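Local coordinates for glutamate ABC superfamily ATP binding cassette transporter, binding protein (Enterococcus faecium DO, PDB 5EYF) that probably captures extracellular glutamate and delivers it to an ABC transporter, closing two lobes around the bound amino acid, at residues E16-G20 with A46-T50; K68-P72 with I82-M86; A105-V111 with D169-N175; V120-A125 with H144-K149. All blocks are in the same frame, centred on the assembly; numbering follows the deposited sequence.

Contact 1: E16-G20 with A46-T50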
loop_
_atom_site.group_PDB
_atom_site.type_symbol
_atom_site.label_atom_id
_atom_site.label_comp_id
_atom_site.label_asym_id
_atom_site.label_seq_id
_atom_site.Cartn_x
_atom_site.Cartn_y
_atom_site.Cartn_z
ATOM N N GLU B 16 29.517 1.320 12.409
ATOM C CA GLU B 16 28.340 2.071 12.832
ATOM C C GLU B 16 27.528 2.476 11.607
ATOM O O GLU B 16 28.084 2.721 10.532
ATOM C CB GLU B 16 28.764 3.313 13.637
ATOM C CG GLU B 16 27.640 4.096 14.329
ATOM C CD GLU B 16 28.157 5.380 14.974
ATOM O OE1 GLU B 16 28.761 6.205 14.250
ATOM O OE2 GLU B 16 27.996 5.558 16.204
ATOM N N ILE B 17 26.204 2.526 11.774
ATOM C CA ILE B 17 25.319 3.202 10.833
ATOM C C ILE B 17 24.542 4.262 11.602
ATOM O O ILE B 17 24.071 4.008 12.716
ATOM C CB ILE B 17 24.354 2.230 10.137
ATOM C CG1 ILE B 17 25.149 1.196 9.347
ATOM C CG2 ILE B 17 23.346 3.013 9.240
ATOM C CD1 ILE B 17 24.264 0.158 8.752
ATOM N N ILE B 18 24.434 5.458 11.020
ATOM C CA ILE B 18 23.785 6.604 11.647
ATOM C C ILE B 18 22.434 6.821 10.977
ATOM O O ILE B 18 22.366 7.098 9.774
ATOM C CB ILE B 18 24.641 7.868 11.528
ATOM C CG1 ILE B 18 26.050 7.624 12.090
ATOM C CG2 ILE B 18 23.960 9.020 12.251
ATOM C CD1 ILE B 18 26.948 8.814 11.987
ATOM N N TRP B 19 21.371 6.719 11.758
ATOM C CA TRP B 19 20.011 6.715 11.235
ATOM C C TRP B 19 19.296 7.976 11.673
ATOM O O TRP B 19 19.340 8.334 12.853
ATOM C CB TRP B 19 19.196 5.520 11.728
ATOM C CG TRP B 19 19.703 4.198 11.320
ATOM C CD1 TRP B 19 20.646 3.458 11.956
ATOM C CD2 TRP B 19 19.265 3.425 10.194
ATOM N NE1 TRP B 19 20.834 2.259 11.295
ATOM C CE2 TRP B 19 19.990 2.212 10.213
ATOM C CE3 TRP B 19 18.324 3.633 9.183
ATOM C CZ2 TRP B 19 19.840 1.229 9.240
ATOM C CZ3 TRP B 19 18.136 2.637 8.234
ATOM C CH2 TRP B 19 18.903 1.452 8.256
ATOM N N GLY B 20 18.644 8.641 10.723
ATOM C CA GLY B 20 17.753 9.734 11.033
ATOM C C GLY B 20 16.341 9.259 11.311
ATOM O O GLY B 20 15.703 8.642 10.447
ATOM N N ALA B 46 15.563 -0.167 12.078
ATOM C CA ALA B 46 16.934 0.323 11.902
ATOM C C ALA B 46 17.946 -0.559 12.622
ATOM O O ALA B 46 19.002 -0.890 12.069
ATOM C CB ALA B 46 17.037 1.751 12.431
ATOM N N LYS B 47 17.664 -0.905 13.879
ATOM C CA LYS B 47 18.597 -1.751 14.631
ATOM C C LYS B 47 18.757 -3.111 13.962
ATOM O O LYS B 47 19.879 -3.626 13.841
ATOM C CB LYS B 47 18.118 -1.907 16.074
ATOM C CG LYS B 47 18.160 -0.613 16.872
ATOM C CD LYS B 47 17.569 -0.808 18.236
ATOM C CE LYS B 47 17.769 0.417 19.077
ATOM N NZ LYS B 47 17.455 0.143 20.516
ATOM N N ALA B 48 17.648 -3.709 13.522
ATOM C CA ALA B 48 17.725 -5.023 12.894
ATOM C C ALA B 48 18.507 -4.971 11.581
ATOM O O ALA B 48 19.282 -5.886 11.272
ATOM C CB ALA B 48 16.312 -5.562 12.668
ATOM N N ILE B 49 18.327 -3.905 10.793
ATOM C CA ILE B 49 19.064 -3.786 9.545
ATOM C C ILE B 49 20.542 -3.652 9.827
ATOM O O ILE B 49 21.377 -4.272 9.157
ATOM C CB ILE B 49 18.554 -2.577 8.744
ATOM C CG1 ILE B 49 17.159 -2.886 8.215
ATOM C CG2 ILE B 49 19.513 -2.247 7.595
ATOM C CD1 ILE B 49 16.493 -1.669 7.589
ATOM N N THR B 50 20.882 -2.827 10.812
ATOM C CA THR B 50 22.279 -2.638 11.151
ATOM C C THR B 50 22.944 -3.954 11.534
ATOM O O THR B 50 24.090 -4.221 11.140
ATOM C CB THR B 50 22.392 -1.630 12.288
ATOM O OG1 THR B 50 21.743 -0.417 11.886
ATOM C CG2 THR B 50 23.875 -1.307 12.519
#
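Ala46 opens the helical side by placing its methyl over the indole of Trp19: CB lies 3.6 Å from the centroid of the Trp19 five-membered ring and 13° off the ring normal, the geometry of a CH-pi contact. Trp19 is sandwiched here, since CG2 of Ile17, two residues back on the same strand, covers its other face nearer the rim. Ala46 also contributes its carbonyl oxygen, which receives the helical bond from Thr50 N and, from the other face of the carbonyl plane, the hydroxyl of Thr50 (Thr50 OG1 to Ala46 O 2.8 Å). Ile49 comes in at the margin of the six-membered ring, CG2 standing 3.8 Å from Trp19 CH2, with the two side chains roughly perpendicular. Thr50 finishes the set. Its OG1, anti to the carbonyl carbon (chi1 -56°), is turned back over the helix and accepts from Trp19 NE1 at 2.9 Å, a little out of the indole plane. One hydroxyl thus donates to Ala46 O and accepts from Trp19, fixing the rotation of the indole in a buried setting, while Thr50 CG2 touches Ile17 CD1 at 4.1 Å. The segment axes run 9.7 Å apart at 156°, nearly antiparallel. Strand 59-64 follows the helix and lies parallel beside strand 16-21, which makes this the strand-helix layer of a beta-alpha-beta crossover in a periplasmic binding protein lobe.

Contact 2: K68-P72 with I82-M86. With GLU (glutamic acid), chain E.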
loop_
_atom_site.group_PDB
_atom_site.type_symbol
_atom_site.label_atom_id
_atom_site.label_comp_id
_atom_site.label_asym_id
_atom_site.label_seq_id
_atom_site.Cartn_x
_atom_site.Cartn_y
_atom_site.Cartn_z
ATOM N N LYS B 68 10.705 18.239 7.832
ATOM C CA LYS B 68 11.388 19.351 7.184
ATOM C C LYS B 68 12.884 19.092 7.040
ATOM O O LYS B 68 13.461 19.357 5.977
ATOM C CB LYS B 68 11.133 20.652 7.961
ATOM C CG LYS B 68 10.062 21.521 7.308
ATOM C CD LYS B 68 9.709 22.706 8.172
ATOM C CE LYS B 68 10.860 23.698 8.232
ATOM N NZ LYS B 68 11.116 24.357 6.913
ATOM N N THR B 69 13.532 18.567 8.082
ATOM C CA THR B 69 14.981 18.492 8.074
ATOM C C THR B 69 15.522 17.187 7.521
ATOM O O THR B 69 16.723 17.101 7.258
ATOM C CB THR B 69 15.538 18.674 9.491
ATOM O OG1 THR B 69 15.077 17.593 10.311
ATOM C CG2 THR B 69 15.077 20.009 10.084
ATOM N N ARG B 70 14.675 16.180 7.286
ATOM C CA ARG B 70 15.246 14.861 7.029
ATOM C C ARG B 70 16.044 14.829 5.725
ATOM O O ARG B 70 17.167 14.311 5.697
ATOM C CB ARG B 70 14.163 13.778 7.064
ATOM C CG ARG B 70 13.002 13.949 6.122
ATOM C CD ARG B 70 11.922 12.942 6.459
ATOM N NE ARG B 70 10.723 13.273 5.691
ATOM C CZ ARG B 70 9.492 12.855 5.955
ATOM N NH1 ARG B 70 9.241 12.010 6.958
ATOM N NH2 ARG B 70 8.494 13.299 5.187
ATOM N N ILE B 71 15.505 15.378 4.634
ATOM C CA ILE B 71 16.277 15.312 3.389
ATOM C C ILE B 71 17.517 16.218 3.484
ATOM O O ILE B 71 18.616 15.774 3.132
ATOM C CB ILE B 71 15.402 15.625 2.159
ATOM C CG1 ILE B 71 14.377 14.496 1.914
ATOM C CG2 ILE B 71 16.276 15.810 0.917
ATOM C CD1 ILE B 71 13.539 14.749 0.670
ATOM N N PRO B 72 17.430 17.475 3.943
ATOM C CA PRO B 72 18.666 18.269 4.101
ATOM C C PRO B 72 19.753 17.580 4.915
ATOM O O PRO B 72 20.909 17.575 4.486
ATOM C CB PRO B 72 18.162 19.556 4.770
ATOM C CG PRO B 72 16.782 19.706 4.248
ATOM C CD PRO B 72 16.228 18.291 4.196
ATOM N N ILE B 82 17.475 7.795 6.216
ATOM C CA ILE B 82 16.264 8.264 6.885
ATOM C C ILE B 82 15.324 7.090 7.063
ATOM O O ILE B 82 14.930 6.450 6.078
ATOM C CB ILE B 82 15.531 9.350 6.090
ATOM C CG1 ILE B 82 16.406 10.563 5.795
ATOM C CG2 ILE B 82 14.279 9.764 6.851
ATOM C CD1 ILE B 82 15.761 11.464 4.695
ATOM N N ILE B 83 14.955 6.787 8.302
ATOM C CA ILE B 83 13.840 5.874 8.542
ATOM C C ILE B 83 12.906 6.609 9.502
ATOM O O ILE B 83 13.112 6.634 10.719
ATOM C CB ILE B 83 14.277 4.477 9.036
ATOM C CG1 ILE B 83 13.081 3.521 9.002
ATOM C CG2 ILE B 83 15.003 4.461 10.390
ATOM C CD1 ILE B 83 13.519 2.071 9.257
ATOM N N ALA B 84 11.888 7.252 8.946
ATOM C CA ALA B 84 11.157 8.274 9.693
ATOM C C ALA B 84 9.814 8.496 9.014
ATOM O O ALA B 84 9.590 9.554 8.426
ATOM C CB ALA B 84 11.953 9.603 9.771
ATOM N N THR B 85 8.951 7.477 9.048
ATOM C CA THR B 85 7.587 7.505 8.473
ATOM C C THR B 85 7.550 8.219 7.123
ATOM O O THR B 85 6.689 9.060 6.861
ATOM C CB THR B 85 6.573 8.142 9.449
ATOM O OG1 THR B 85 6.904 9.528 9.720
ATOM C CG2 THR B 85 6.558 7.375 10.763
HETATM N N MSE B 86 8.481 7.862 6.246
HETATM C CA MSE B 86 8.676 8.622 5.007
HETATM C C MSE B 86 8.108 7.942 3.777
HETATM O O MSE B 86 8.587 6.887 3.377
HETATM C CB MSE B 86 10.157 8.867 4.772
HETATM C CG MSE B 86 10.399 9.893 3.656
HETATM SE SE MSE B 86 12.304 10.301 3.673
HETATM C CE MSE B 86 12.376 11.470 2.137
HETATM N N GLU E . 4.347 9.635 5.497
HETATM C CA GLU E . 4.020 11.031 5.167
HETATM C C GLU E . 5.207 11.712 4.500
HETATM O O GLU E . 6.276 11.111 4.330
HETATM C CB GLU E . 3.573 11.823 6.412
HETATM C CG GLU E . 4.459 11.639 7.644
HETATM C CD GLU E . 5.810 12.343 7.564
HETATM O OE1 GLU E . 6.745 11.852 8.204
HETATM O OE2 GLU E . 5.932 13.425 6.944
HETATM O OXT GLU E . 5.118 12.887 4.092
#
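Side-chain oxygen OE1 of the bound glutamate is held from both segments: Arg70 NH1 donates to it at 2.8 Å, and Thr85 OG1 donates to it at the same 2.8 Å. Arg70 NH2 reaches the other carboxylate oxygen, glutamate OE2, at 3.1 Å and makes a weak bond to the alpha-carboxylate oxygen O, so a single guanidinium spans both acid groups of the ligand. Thr85 also serves both ends, because its carbonyl O accepts from the glutamate N at 2.8 Å. With CG of Arg70 set between the backbone N and the carbonyl carbon (chi1 57°), the chain runs extended to NE and carries the guanidinium to the ligand. Met86, a selenomethionine, supports it: CG sits 3.8 Å above the centre of the Arg70 guanidinium plane and SE lies against Arg70 CD, while the far methyl, CE, meets Ile71 CG1 at 3.6 Å. Nearer the backbone, Ile82 CD1 touches Arg70 CB at 3.7 Å, the side chains crossing at about a right angle. Ser67, Arg92, Thr87, Lys22 and Asp174 bond to the ligand too. The contact joins helix 70-75 to the loop leaving strand 81-82, with strand 198-205 alongside through Ala203 and Tyr200, and helix 41-54 beyond Ile83.

Contact 3: A105-V111 with D169-N175. With GLU (glutamic acid), chain E.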
loop_
_atom_site.group_PDB
_atom_site.type_symbol
_atom_site.label_atom_id
_atom_site.label_comp_id
_atom_site.label_asym_id
_atom_site.label_seq_id
_atom_site.Cartn_x
_atom_site.Cartn_y
_atom_site.Cartn_z
ATOM N N ALA B 105 1.182 2.540 4.970
ATOM C CA ALA B 105 0.268 3.458 5.648
ATOM C C ALA B 105 -0.708 4.081 4.647
ATOM O O ALA B 105 -0.709 3.765 3.454
ATOM C CB ALA B 105 1.056 4.529 6.427
ATOM N N GLY B 106 -1.542 4.994 5.135
ATOM C CA GLY B 106 -2.415 5.765 4.259
ATOM C C GLY B 106 -2.943 6.951 5.016
ATOM O O GLY B 106 -3.148 6.872 6.221
ATOM N N GLN B 107 -3.163 8.057 4.313
ATOM C CA GLN B 107 -3.601 9.259 5.018
ATOM C C GLN B 107 -5.030 9.116 5.526
ATOM O O GLN B 107 -5.884 8.525 4.869
ATOM C CB GLN B 107 -3.472 10.481 4.118
ATOM C CG GLN B 107 -3.624 11.789 4.899
ATOM C CD GLN B 107 -3.167 12.980 4.096
ATOM O OE1 GLN B 107 -2.375 12.834 3.184
ATOM N NE2 GLN B 107 -3.694 14.159 4.407
ATOM N N ALA B 108 -5.297 9.690 6.697
ATOM C CA ALA B 108 -6.589 9.523 7.355
ATOM C C ALA B 108 -6.933 10.776 8.140
ATOM O O ALA B 108 -6.167 11.741 8.179
ATOM C CB ALA B 108 -6.616 8.304 8.297
ATOM N N LEU B 109 -8.112 10.745 8.759
ATOM C CA LEU B 109 -8.654 11.856 9.534
ATOM C C LEU B 109 -8.881 11.443 10.973
ATOM O O LEU B 109 -9.415 10.370 11.238
ATOM C CB LEU B 109 -10.002 12.317 9.011
ATOM C CG LEU B 109 -10.080 12.870 7.598
ATOM C CD1 LEU B 109 -11.502 13.346 7.285
ATOM C CD2 LEU B 109 -9.071 13.991 7.372
ATOM N N LEU B 110 -8.539 12.338 11.897
ATOM C CA LEU B 110 -8.854 12.187 13.309
ATOM C C LEU B 110 -9.802 13.313 13.710
ATOM O O LEU B 110 -9.536 14.480 13.403
ATOM C CB LEU B 110 -7.564 12.258 14.146
ATOM C CG LEU B 110 -7.658 12.051 15.662
ATOM C CD1 LEU B 110 -7.677 10.570 15.943
ATOM C CD2 LEU B 110 -6.501 12.729 16.418
ATOM N N VAL B 111 -10.915 12.961 14.361
ATOM C CA VAL B 111 -11.920 13.920 14.809
ATOM C C VAL B 111 -12.324 13.571 16.234
ATOM O O VAL B 111 -12.082 12.464 16.717
ATOM C CB VAL B 111 -13.171 13.926 13.878
ATOM C CG1 VAL B 111 -12.791 14.311 12.450
ATOM C CG2 VAL B 111 -13.848 12.568 13.879
ATOM N N ASP B 169 -11.398 21.307 12.771
ATOM C CA ASP B 169 -12.461 20.325 12.853
ATOM C C ASP B 169 -11.947 18.900 12.710
ATOM O O ASP B 169 -12.632 17.964 13.139
ATOM C CB ASP B 169 -13.510 20.584 11.757
ATOM C CG ASP B 169 -14.114 21.980 11.819
ATOM O OD1 ASP B 169 -14.946 22.243 12.712
ATOM O OD2 ASP B 169 -13.770 22.823 10.965
ATOM N N ALA B 170 -10.762 18.724 12.124
ATOM C CA ALA B 170 -10.186 17.408 11.890
ATOM C C ALA B 170 -8.683 17.559 11.793
ATOM O O ALA B 170 -8.188 18.613 11.392
ATOM C CB ALA B 170 -10.727 16.756 10.596
HETATM N N MSE B 171 -7.964 16.527 12.231
HETATM C CA MSE B 171 -6.523 16.478 12.055
HETATM C C MSE B 171 -6.207 15.399 11.032
HETATM O O MSE B 171 -6.858 14.360 11.024
HETATM C CB MSE B 171 -5.814 16.207 13.386
HETATM C CG MSE B 171 -4.340 15.921 13.240
HETATM SE SE MSE B 171 -3.581 15.692 15.006
HETATM C CE MSE B 171 -1.747 15.276 14.372
ATOM N N THR B 172 -5.207 15.641 10.194
ATOM C CA THR B 172 -4.820 14.659 9.188
ATOM C C THR B 172 -3.320 14.401 9.185
ATOM O O THR B 172 -2.509 15.318 9.368
ATOM C CB THR B 172 -5.318 15.102 7.793
ATOM O OG1 THR B 172 -5.180 13.998 6.891
ATOM C CG2 THR B 172 -4.558 16.295 7.237
ATOM N N THR B 173 -2.974 13.117 9.036
ATOM C CA THR B 173 -1.632 12.631 8.737
ATOM C C THR B 173 -1.828 11.132 8.547
ATOM O O THR B 173 -2.965 10.697 8.314
ATOM C CB THR B 173 -0.584 12.988 9.821
ATOM O OG1 THR B 173 0.705 12.461 9.446
ATOM C CG2 THR B 173 -0.939 12.429 11.200
ATOM N N ASP B 174 -0.763 10.346 8.587
ATOM C CA ASP B 174 -0.906 8.939 8.256
ATOM C C ASP B 174 -1.721 8.232 9.331
ATOM O O ASP B 174 -1.589 8.525 10.522
ATOM C CB ASP B 174 0.456 8.263 8.143
ATOM C CG ASP B 174 1.327 8.808 7.012
ATOM O OD1 ASP B 174 0.794 9.511 6.119
ATOM O OD2 ASP B 174 2.577 8.533 7.041
ATOM N N ASN B 175 -2.527 7.258 8.909
ATOM C CA ASN B 175 -3.353 6.514 9.851
ATOM C C ASN B 175 -2.555 5.948 11.022
ATOM O O ASN B 175 -2.976 6.081 12.179
ATOM C CB ASN B 175 -4.114 5.396 9.135
ATOM C CG ASN B 175 -3.221 4.409 8.364
ATOM O OD1 ASN B 175 -2.011 4.588 8.132
ATOM N ND2 ASN B 175 -3.856 3.347 7.956
HETATM N N GLU E . 4.347 9.635 5.497
HETATM C CA GLU E . 4.020 11.031 5.167
HETATM C C GLU E . 5.207 11.712 4.500
HETATM O O GLU E . 6.276 11.111 4.330
HETATM C CB GLU E . 3.573 11.823 6.412
HETATM C CG GLU E . 4.459 11.639 7.644
HETATM C CD GLU E . 5.810 12.343 7.564
HETATM O OE1 GLU E . 6.745 11.852 8.204
HETATM O OE2 GLU E . 5.932 13.425 6.944
HETATM O OXT GLU E . 5.118 12.887 4.092
#
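A chi1 of -168° sets the hydroxyl of Thr172 opposite its own backbone nitrogen, and Gln107, with CG similarly placed and the chain extended, brings its amide to that hydroxyl. Gln107 NE2 donates to Thr172 OG1 at 2.9 Å with an N-H...O angle of 162°, the acceptor lying close to the amide plane; Thr172 OG1 in turn donates to Ala108 O at 2.8 Å. This buried hydroxyl therefore relays between a side-chain amide and a backbone carbonyl, while Ser137 and Asn140 hold the Gln107 amide from outside. Farther along, Leu110 and Met171 form a hydrogen-bonded antiparallel pair, with Leu110 N to Met171 O and Met171 N to Leu110 O each 2.8 Å and each donor in the acceptor's carbonyl plane. These strands, 103-112 and 170-172, belong to the mixed sheet of the second lobe of a type II periplasmic binding protein fold, and the chain turns a corner at Thr173 before entering helix 175-182. At that corner Ala108 N still bonds to Thr173 O. Asn175 then binds Gly106 twice: its N donates to Gly106 O at 2.8 Å, and its OD1 accepts from Gly106 N at 3.1 Å, although that donor stands well above the side-chain carbonyl plane. Between these bonds Asp174 emerges at the N-cap position without capping the helix. Instead, Asp174 OD2 receives the amino N of the bound glutamate at 2.6 Å, and Tyr200 OH bonds to the same oxygen.

Contact 4: V120-A125 with H144-K149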
loop_
_atom_site.group_PDB
_atom_site.type_symbol
_atom_site.label_atom_id
_atom_site.label_comp_id
_atom_site.label_asym_id
_atom_site.label_seq_id
_atom_site.Cartn_x
_atom_site.Cartn_y
_atom_site.Cartn_z
ATOM N N VAL B 120 -13.122 11.989 4.348
ATOM C CA VAL B 120 -12.574 13.093 3.586
ATOM C C VAL B 120 -13.657 13.759 2.747
ATOM O O VAL B 120 -13.553 14.944 2.444
ATOM C CB VAL B 120 -11.393 12.571 2.741
ATOM C CG1 VAL B 120 -11.899 11.690 1.608
ATOM C CG2 VAL B 120 -10.502 13.721 2.260
ATOM N N ASP B 121 -14.726 13.036 2.410
ATOM C CA ASP B 121 -15.781 13.612 1.588
ATOM C C ASP B 121 -16.546 14.714 2.320
ATOM O O ASP B 121 -17.219 15.525 1.679
ATOM C CB ASP B 121 -16.753 12.512 1.119
ATOM C CG ASP B 121 -16.120 11.534 0.117
ATOM O OD1 ASP B 121 -15.090 11.892 -0.487
ATOM O OD2 ASP B 121 -16.676 10.414 -0.094
ATOM N N ASP B 122 -16.455 14.771 3.638
ATOM C CA ASP B 122 -17.158 15.764 4.445
ATOM C C ASP B 122 -16.331 17.021 4.719
ATOM O O ASP B 122 -16.752 17.863 5.511
ATOM C CB ASP B 122 -17.569 15.140 5.783
ATOM C CG ASP B 122 -18.675 14.110 5.631
ATOM O OD1 ASP B 122 -19.431 14.210 4.640
ATOM O OD2 ASP B 122 -18.795 13.205 6.498
ATOM N N LEU B 123 -15.156 17.147 4.131
ATOM C CA LEU B 123 -14.358 18.352 4.264
ATOM C C LEU B 123 -14.700 19.318 3.138
ATOM O O LEU B 123 -14.868 18.914 1.979
ATOM C CB LEU B 123 -12.873 18.006 4.242
ATOM C CG LEU B 123 -12.449 17.056 5.370
ATOM C CD1 LEU B 123 -10.949 16.712 5.265
ATOM C CD2 LEU B 123 -12.770 17.662 6.746
ATOM N N ASN B 124 -14.808 20.594 3.484
ATOM C CA ASN B 124 -15.301 21.595 2.548
ATOM C C ASN B 124 -14.880 22.971 3.062
ATOM O O ASN B 124 -14.187 23.086 4.077
ATOM C CB ASN B 124 -16.820 21.479 2.415
ATOM C CG ASN B 124 -17.515 21.605 3.770
ATOM O OD1 ASN B 124 -17.401 22.637 4.428
ATOM N ND2 ASN B 124 -18.192 20.541 4.208
ATOM N N ALA B 125 -15.348 24.024 2.382
ATOM C CA ALA B 125 -14.948 25.382 2.726
ATOM C C ALA B 125 -15.314 25.766 4.151
ATOM O O ALA B 125 -14.727 26.710 4.694
ATOM C CB ALA B 125 -15.574 26.380 1.753
ATOM N N HIS B 144 -7.578 16.096 -2.189
ATOM C CA HIS B 144 -8.739 15.254 -1.930
ATOM C C HIS B 144 -9.880 16.015 -1.268
ATOM O O HIS B 144 -11.007 15.518 -1.248
ATOM C CB HIS B 144 -8.315 14.052 -1.077
ATOM C CG HIS B 144 -7.484 13.060 -1.828
ATOM N ND1 HIS B 144 -6.105 13.058 -1.790
ATOM C CD2 HIS B 144 -7.839 12.067 -2.677
ATOM C CE1 HIS B 144 -5.647 12.084 -2.558
ATOM N NE2 HIS B 144 -6.678 11.478 -3.121
ATOM N N ALA B 145 -9.602 17.201 -0.729
ATOM C CA ALA B 145 -10.607 18.073 -0.125
ATOM C C ALA B 145 -10.286 19.503 -0.538
ATOM O O ALA B 145 -9.936 20.349 0.290
ATOM C CB ALA B 145 -10.623 17.919 1.396
ATOM N N PRO B 146 -10.393 19.802 -1.835
ATOM C CA PRO B 146 -9.819 21.053 -2.357
ATOM C C PRO B 146 -10.455 22.313 -1.803
ATOM O O PRO B 146 -9.834 23.379 -1.874
ATOM C CB PRO B 146 -10.048 20.933 -3.871
ATOM C CG PRO B 146 -11.225 20.038 -3.999
ATOM C CD PRO B 146 -11.096 19.039 -2.879
ATOM N N ASP B 147 -11.662 22.230 -1.255
ATOM C CA ASP B 147 -12.334 23.381 -0.675
ATOM C C ASP B 147 -12.024 23.560 0.800
ATOM O O ASP B 147 -12.343 24.609 1.366
ATOM C CB ASP B 147 -13.851 23.247 -0.847
ATOM C CG ASP B 147 -14.271 23.249 -2.294
ATOM O OD1 ASP B 147 -13.622 23.952 -3.101
ATOM O OD2 ASP B 147 -15.249 22.544 -2.623
ATOM N N ALA B 148 -11.428 22.560 1.437
ATOM C CA ALA B 148 -11.181 22.633 2.865
ATOM C C ALA B 148 -10.192 23.737 3.194
ATOM O O ALA B 148 -9.297 24.058 2.412
ATOM C CB ALA B 148 -10.640 21.309 3.377
ATOM N N LYS B 149 -10.364 24.313 4.371
ATOM C CA LYS B 149 -9.400 25.249 4.916
ATOM C C LYS B 149 -8.362 24.443 5.676
ATOM O O LYS B 149 -8.694 23.455 6.348
ATOM C CB LYS B 149 -10.090 26.275 5.812
ATOM C CG LYS B 149 -10.916 27.276 5.009
ATOM C CD LYS B 149 -11.785 28.163 5.880
ATOM C CE LYS B 149 -12.333 29.338 5.080
ATOM N NZ LYS B 149 -11.299 30.389 4.830
HETATM O O HOH W 1 -13.442 19.819 -0.412
#
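Over one face of the peptide group joining Asn124 to Ala125 lie Asp147 CB, Asp147 O and Ala148 CA, each 3.1 to 3.2 Å from its plane. The carboxamide of Asn124 hangs from the opposite side of that plane, where its OD1 bonds to Ser126 N. From the covered face, the CA-H of Ala148 aims at Asn124 O, with a carbon-oxygen distance of 3.3 Å and an angle at the hydrogen of 169°. A second CA-H...O contact runs the other way, Ala125 CA to Asp147 O at 3.0 Å. The imidazole of His144 is engaged outside the two segments: its plane meets the ring of Phe195 at about 60° and its ND1 bonds to Asn140 O, so toward Val120 it is CB that is offered, 4.0 Å from Val120 CG2. Next to it, the methyl of Ala145 presses on Leu123, CB to CB 3.6 Å, and Ala148 CB joins it against Leu123 CB. Both alanines bracket a type I beta turn, Ala145 to Ala148, that follows helix 136-144. At the far end of the segment, Lys149 lays its methylenes against a carbonyl, with CD 3.5 Å from Ala125 O. Asp122 turns to the second subunit, forming a salt bridge with Lys118 of that chain. A water accepts from Asp147 N and donates to Leu123 O at 2.9 Å. With no direct conventional hydrogen bond between the two loops, their fit rests on shape and weak CA-H...O contacts, and the water supplies the polar link between their backbones.

Contacts 1 and 2 come first along the chain and share a lobe: their centres are 14 Å apart and they touch where Trp19 packs on Ile83 and Gly20 O probably bonds to Ile83 N. Contacts 3 and 4 lie in the other lobe, 13 Å apart, with 120-125 and 144-149 nested inside the loop closed by contact 3; Leu109 packs on Val120 and Leu123. Contacts 1 and 4 are the most widely separated pair, with centres about 39 Å apart on opposite sides of the chain's centre. Between the lobes, contacts 2 and 3 both bind the glutamate, so the ligand bridges them, consistent with the closed, two-lobed arrangement of solute-binding proteins.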